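PDB 3ALJ: 2-methyl-3-hydroxypyridine-5-carboxylic acid oxygenase from Mesorhizobium loti, which catalyses, as an FAD-dependent oxygenase, the oxidative ring opening of 2-methyl-3-hydroxypyridine-5-carboxylic acid, a step in the bacterial breakdown of vitamin B6. Local coordinates for residues A[149-163]-A[281-293]. Residues are numbered along the deposited sequence; the frame is centred on the assembly and turned at random. Where two conformers were deposited one is given.
Sequences ADLIVGADGVGSKVR and GKVALVGDAAHAM. With FAD (flavin-adenine dinucleotide), chain B.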
loop_
_atom_site.group_PDB
_atom_site.type_symbol
_atom_site.label_atom_id
_atom_site.label_comp_id
_atom_site.label_asym_id
_atom_site.label_seq_id
_atom_site.Cartn_x
_atom_site.Cartn_y
_atom_site.Cartn_z
ATOM N N ALA A 149 -9.131 -4.628 26.076
ATOM C CA ALA A 149 -8.990 -5.697 25.122
ATOM C C ALA A 149 -7.827 -6.579 25.519
ATOM O O ALA A 149 -6.879 -6.128 26.180
ATOM C CB ALA A 149 -8.812 -5.105 23.695
ATOM N N ASP A 150 -7.798 -7.786 24.923
ATOM C CA ASP A 150 -6.577 -8.608 25.034
ATOM C C ASP A 150 -5.485 -8.258 24.038
ATOM O O ASP A 150 -4.336 -8.608 24.204
ATOM C CB ASP A 150 -6.980 -10.061 24.792
ATOM C CG ASP A 150 -8.183 -10.510 25.745
ATOM O OD1 ASP A 150 -7.900 -10.475 27.003
ATOM O OD2 ASP A 150 -9.319 -10.749 25.360
ATOM N N LEU A 151 -5.880 -7.505 22.986
ATOM C CA LEU A 151 -4.871 -7.061 21.944
ATOM C C LEU A 151 -5.398 -5.766 21.420
ATOM O O LEU A 151 -6.600 -5.586 21.200
ATOM C CB LEU A 151 -4.891 -8.114 20.800
ATOM C CG LEU A 151 -4.119 -7.709 19.507
ATOM C CD1 LEU A 151 -2.609 -7.752 19.786
ATOM C CD2 LEU A 151 -4.590 -8.632 18.394
ATOM N N ILE A 152 -4.435 -4.875 21.286
ATOM C CA ILE A 152 -4.707 -3.555 20.631
ATOM C C ILE A 152 -3.866 -3.469 19.356
ATOM O O ILE A 152 -2.637 -3.655 19.450
ATOM C CB ILE A 152 -4.333 -2.399 21.543
ATOM C CG1 ILE A 152 -5.121 -2.509 22.876
ATOM C CG2 ILE A 152 -4.531 -1.045 20.822
ATOM C CD1 ILE A 152 -4.873 -1.289 23.673
ATOM N N VAL A 153 -4.458 -3.242 18.178
ATOM C CA VAL A 153 -3.728 -3.115 16.941
ATOM C C VAL A 153 -3.707 -1.637 16.538
ATOM O O VAL A 153 -4.757 -1.080 16.214
ATOM C CB VAL A 153 -4.374 -3.991 15.865
ATOM C CG1 VAL A 153 -3.578 -3.851 14.550
ATOM C CG2 VAL A 153 -4.334 -5.543 16.292
ATOM N N GLY A 154 -2.511 -1.093 16.481
ATOM C CA GLY A 154 -2.325 0.282 15.975
ATOM C C GLY A 154 -2.072 0.203 14.479
ATOM O O GLY A 154 -0.967 0.046 14.055
ATOM N N ALA A 155 -3.151 0.264 13.715
ATOM C CA ALA A 155 -3.070 0.248 12.193
ATOM C C ALA A 155 -3.583 1.616 11.731
ATOM O O ALA A 155 -4.271 1.716 10.700
ATOM C CB ALA A 155 -4.025 -0.885 11.714
ATOM N N ASP A 156 -3.136 2.653 12.452
ATOM C CA ASP A 156 -3.637 4.017 12.202
ATOM C C ASP A 156 -2.752 4.923 11.467
ATOM O O ASP A 156 -2.811 6.144 11.633
ATOM C CB ASP A 156 -4.184 4.574 13.590
ATOM C CG ASP A 156 -3.203 4.442 14.719
ATOM O OD1 ASP A 156 -2.317 3.545 14.806
ATOM O OD2 ASP A 156 -3.324 5.309 15.688
ATOM N N GLY A 157 -1.955 4.330 10.564
ATOM C CA GLY A 157 -1.286 5.142 9.553
ATOM C C GLY A 157 0.010 5.835 10.011
ATOM O O GLY A 157 0.425 5.710 11.145
ATOM N N VAL A 158 0.615 6.648 9.130
ATOM C CA VAL A 158 1.915 7.258 9.414
ATOM C C VAL A 158 1.831 8.181 10.609
ATOM O O VAL A 158 2.832 8.340 11.280
ATOM C CB VAL A 158 2.391 8.141 8.200
ATOM C CG1 VAL A 158 2.853 7.348 7.081
ATOM C CG2 VAL A 158 1.325 9.139 7.754
ATOM N N GLY A 159 0.610 8.770 10.839
ATOM C CA GLY A 159 0.411 9.663 12.054
ATOM C C GLY A 159 -0.184 8.913 13.223
ATOM O O GLY A 159 -0.793 9.574 14.076
ATOM N N SER A 160 0.004 7.596 13.348
ATOM C CA SER A 160 -0.595 6.780 14.437
ATOM C C SER A 160 -0.503 7.430 15.827
ATOM O O SER A 160 0.613 7.725 16.356
ATOM C CB SER A 160 0.292 5.500 14.542
ATOM O OG SER A 160 -0.095 4.703 15.603
ATOM N N LYS A 161 -1.686 7.574 16.372
ATOM C CA LYS A 161 -1.806 8.017 17.764
ATOM C C LYS A 161 -1.688 6.893 18.730
ATOM O O LYS A 161 -1.303 7.118 19.896
ATOM C CB LYS A 161 -3.150 8.807 17.960
ATOM C CG LYS A 161 -3.069 10.255 17.362
ATOM C CD LYS A 161 -4.419 11.005 17.582
ATOM C CE LYS A 161 -4.289 12.354 16.934
ATOM N NZ LYS A 161 -5.553 13.053 17.321
ATOM N N VAL A 162 -2.018 5.655 18.324
ATOM C CA VAL A 162 -1.697 4.550 19.166
ATOM C C VAL A 162 -0.173 4.545 19.425
ATOM O O VAL A 162 0.267 4.400 20.593
ATOM C CB VAL A 162 -2.219 3.222 18.519
ATOM C CG1 VAL A 162 -1.666 1.950 19.246
ATOM C CG2 VAL A 162 -3.781 3.230 18.393
ATOM N N ARG A 163 0.654 4.710 18.380
ATOM C CA ARG A 163 2.065 4.771 18.554
ATOM C C ARG A 163 2.504 5.999 19.354
ATOM O O ARG A 163 3.214 5.825 20.370
ATOM C CB ARG A 163 2.663 4.911 17.153
ATOM C CG ARG A 163 4.221 5.055 17.151
ATOM C CD ARG A 163 4.718 5.450 15.785
ATOM N NE ARG A 163 4.229 6.767 15.393
ATOM C CZ ARG A 163 3.906 7.155 14.184
ATOM N NH1 ARG A 163 3.952 6.370 13.129
ATOM N NH2 ARG A 163 3.550 8.427 14.035
ATOM N N GLY A 281 3.770 -4.374 25.313
ATOM C CA GLY A 281 2.707 -5.082 25.984
ATOM C C GLY A 281 1.724 -5.741 25.012
ATOM O O GLY A 281 2.144 -6.640 24.211
ATOM N N LYS A 282 0.449 -5.425 25.147
ATOM C CA LYS A 282 -0.591 -5.996 24.306
ATOM C C LYS A 282 -0.859 -5.123 23.042
ATOM O O LYS A 282 -1.812 -5.438 22.377
ATOM C CB LYS A 282 -1.884 -6.171 25.059
ATOM C CG LYS A 282 -1.747 -7.196 26.289
ATOM C CD LYS A 282 -3.062 -7.073 27.152
ATOM C CE LYS A 282 -2.949 -7.518 28.647
ATOM N NZ LYS A 282 -2.515 -8.878 28.542
ATOM N N VAL A 283 0.008 -4.147 22.797
ATOM C CA VAL A 283 -0.167 -3.256 21.597
ATOM C C VAL A 283 0.822 -3.678 20.518
ATOM O O VAL A 283 2.016 -3.793 20.720
ATOM C CB VAL A 283 0.152 -1.819 22.012
ATOM C CG1 VAL A 283 0.130 -0.906 20.752
ATOM C CG2 VAL A 283 -0.945 -1.311 23.044
ATOM N N ALA A 284 0.283 -3.859 19.272
ATOM C CA ALA A 284 1.142 -4.086 18.070
ATOM C C ALA A 284 0.840 -3.008 17.092
ATOM O O ALA A 284 -0.349 -2.700 16.791
ATOM C CB ALA A 284 0.803 -5.373 17.449
ATOM N N LEU A 285 1.917 -2.453 16.567
ATOM C CA LEU A 285 1.828 -1.404 15.476
ATOM C C LEU A 285 2.008 -2.118 14.132
ATOM O O LEU A 285 2.993 -2.839 13.947
ATOM C CB LEU A 285 2.949 -0.387 15.639
ATOM C CG LEU A 285 2.876 0.301 17.040
ATOM C CD1 LEU A 285 4.020 1.327 17.078
ATOM C CD2 LEU A 285 1.526 0.998 17.319
ATOM N N VAL A 286 1.102 -1.871 13.194
ATOM C CA VAL A 286 1.066 -2.629 11.870
ATOM C C VAL A 286 0.973 -1.623 10.769
ATOM O O VAL A 286 0.115 -0.720 10.870
ATOM C CB VAL A 286 -0.147 -3.610 11.775
ATOM C CG1 VAL A 286 -0.037 -4.705 12.954
ATOM C CG2 VAL A 286 -1.569 -2.934 11.533
ATOM N N GLY A 287 1.692 -1.787 9.670
ATOM C CA GLY A 287 1.443 -0.944 8.521
ATOM C C GLY A 287 2.239 0.343 8.589
ATOM O O GLY A 287 3.345 0.347 9.156
ATOM N N ASP A 288 1.706 1.398 7.967
ATOM C CA ASP A 288 2.456 2.638 7.917
ATOM C C ASP A 288 2.696 3.252 9.373
ATOM O O ASP A 288 3.605 4.098 9.512
ATOM C CB ASP A 288 1.653 3.684 7.132
ATOM C CG ASP A 288 1.846 3.566 5.599
ATOM O OD1 ASP A 288 2.476 2.602 5.142
ATOM O OD2 ASP A 288 1.348 4.494 4.928
ATOM N N ALA A 289 1.916 2.823 10.342
ATOM C CA ALA A 289 2.178 3.231 11.739
ATOM C C ALA A 289 3.611 2.835 12.139
ATOM O O ALA A 289 4.218 3.483 13.023
ATOM C CB ALA A 289 1.177 2.575 12.675
ATOM N N ALA A 290 4.102 1.712 11.567
ATOM C CA ALA A 290 5.398 1.165 11.949
ATOM C C ALA A 290 6.462 1.324 10.911
ATOM O O ALA A 290 7.655 1.368 11.241
ATOM C CB ALA A 290 5.229 -0.311 12.319
ATOM N N HIS A 291 6.082 1.253 9.600
ATOM C CA HIS A 291 7.140 1.033 8.573
ATOM C C HIS A 291 6.768 1.632 7.230
ATOM O O HIS A 291 7.062 1.084 6.177
ATOM C CB HIS A 291 7.400 -0.513 8.467
ATOM C CG HIS A 291 6.196 -1.312 8.121
ATOM N ND1 HIS A 291 5.530 -1.208 6.914
ATOM C CD2 HIS A 291 5.556 -2.277 8.828
ATOM C CE1 HIS A 291 4.509 -2.083 6.920
ATOM N NE2 HIS A 291 4.489 -2.717 8.050
ATOM N N ALA A 292 6.215 2.826 7.237
ATOM C CA ALA A 292 5.992 3.476 5.960
ATOM C C ALA A 292 7.250 3.701 5.166
ATOM O O ALA A 292 8.315 3.935 5.770
ATOM C CB ALA A 292 5.329 4.838 6.154
ATOM N N MET A 293 7.220 3.489 3.845
ATOM C CA MET A 293 8.406 3.380 3.015
ATOM C C MET A 293 8.264 4.083 1.691
ATOM O O MET A 293 7.147 4.462 1.313
ATOM C CB MET A 293 8.775 1.904 2.888
ATOM C CG MET A 293 7.764 1.102 2.070
ATOM S SD MET A 293 8.286 -0.636 1.853
ATOM C CE MET A 293 7.761 -1.299 3.464
HETATM P PA FAD B . -3.497 3.743 5.803
HETATM O O1A FAD B . -3.815 3.156 4.463
HETATM O O2A FAD B . -3.000 5.066 5.891
HETATM O O5B FAD B . -4.828 3.606 6.659
HETATM C C5B FAD B . -4.899 4.115 8.032
HETATM C C4B FAD B . -6.392 4.279 8.228
HETATM O O4B FAD B . -6.452 4.700 9.635
HETATM C C3B FAD B . -7.021 5.386 7.466
HETATM O O3B FAD B . -8.286 4.979 6.904
HETATM C C2B FAD B . -7.118 6.552 8.515
HETATM O O2B FAD B . -8.217 7.447 8.273
HETATM C C1B FAD B . -7.400 5.834 9.793
HETATM N N9A FAD B . -6.876 6.471 10.958
HETATM C C8A FAD B . -5.783 7.298 11.096
HETATM N N7A FAD B . -5.576 7.629 12.379
HETATM C C5A FAD B . -6.579 6.999 13.099
HETATM C C6A FAD B . -6.829 6.894 14.465
HETATM N N6A FAD B . -6.047 7.566 15.375
HETATM N N1A FAD B . -7.881 6.155 14.825
HETATM C C2A FAD B . -8.678 5.536 13.947
HETATM N N3A FAD B . -8.470 5.562 12.599
HETATM C C4A FAD B . -7.383 6.286 12.213
HETATM N N1 FAD B . 1.740 0.110 -1.480
HETATM C C2 FAD B . 1.613 -0.978 -2.218
HETATM O O2 FAD B . 1.540 -2.120 -1.737
HETATM N N3 FAD B . 1.574 -0.873 -3.608
HETATM C C4 FAD B . 1.624 0.365 -4.251
HETATM O O4 FAD B . 1.426 0.415 -5.522
HETATM C C4X FAD B . 1.776 1.483 -3.450
HETATM N N5 FAD B . 1.949 2.772 -4.063
HETATM C C5X FAD B . 2.170 3.873 -3.257
HETATM C C6 FAD B . 2.448 5.129 -3.823
HETATM C C7 FAD B . 2.602 6.236 -3.028
HETATM C C7M FAD B . 2.892 7.613 -3.692
HETATM C C8 FAD B . 2.559 6.123 -1.654
HETATM C C8M FAD B . 2.767 7.339 -0.723
HETATM C C9 FAD B . 2.290 4.876 -1.074
HETATM C C9A FAD B . 2.135 3.719 -1.876
HETATM N N10 FAD B . 1.896 2.396 -1.296
HETATM C C10 FAD B . 1.773 1.317 -2.087
HETATM C "C1'" FAD B . 1.889 2.255 0.238
HETATM C "C2'" FAD B . 0.447 2.192 0.723
HETATM O "O2'" FAD B . -0.257 3.369 0.275
HETATM C "C3'" FAD B . 0.428 2.241 2.263
HETATM O "O3'" FAD B . 1.624 1.514 2.734
HETATM C "C4'" FAD B . -0.725 1.565 2.880
HETATM O "O4'" FAD B . -1.914 2.295 2.463
HETATM C "C5'" FAD B . -0.682 1.631 4.371
HETATM O "O5'" FAD B . -1.839 0.984 4.890
HETATM P P FAD B . -2.166 1.224 6.418
HETATM O O1P FAD B . -3.425 0.503 6.655
HETATM O O2P FAD B . -0.987 0.950 7.299
HETATM O O3P FAD B . -2.395 2.821 6.538
HETATM O O HOH W 1 -3.801 -10.332 26.529
HETATM O O HOH W 2 -0.833 1.680 9.929
HETATM O O HOH W 3 -0.386 6.172 6.323
#
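Arg163 crosses Leu285 and puts its guanidinium at the carbonyl of Ala289 because its chain leaves the helix with CG anti to the backbone N (chi1 178°) and then bends at chi3 (64°). Its CG lies 3.7 Å from Leu285 CD1, the two side chains crossing at about a right angle, and Arg163 NH1 donates to Ala289 O at 2.9 Å. Arg163 NH1 and NH2 together grip Val158 O end-on; Val158 O and Ala289 O both lie at the edge of the guanidinium, near its plane, while Ser160 CB covers one of its faces. With an alanine at Arg163 the guanidinium is gone, and the carbonyls of Val158 and Ala289 are likely to lose these donors, leaving the 157-160 turn less firmly tied to residues 288-291. Beside it, Ser160 CB packs on Ala289 CB at 3.6 Å, and Ser160 OG donates to Asp156 OD1 while capping the helix through Arg163 N.

Before the two loops, strands 151-154 and 283-285 run parallel, joined by four backbone hydrogen bonds, from Ile152 N to Lys282 O at one end to Val286 N donating to Gly154 O at the other. Gly154 leaves room for Leu285 CD2, which slides past Val162 CG1 at 3.8 Å. Where the strands end, water 2 joins Gly157 N, Val286 O and Ala289 N to FAD O2P, a phosphate oxygen that Asp288 N also binds directly (2.8 Å). Asp288 OD1 accepts from the ribityl O3' of FAD, as in the GD motif of flavoprotein hydroxylases, which Gly287 and Asp288 match; against it, at the FAD pyrophosphate, lies Asp156-Gly157, matching the DG motif of the same family, in its Rossmann-like FAD-binding domain.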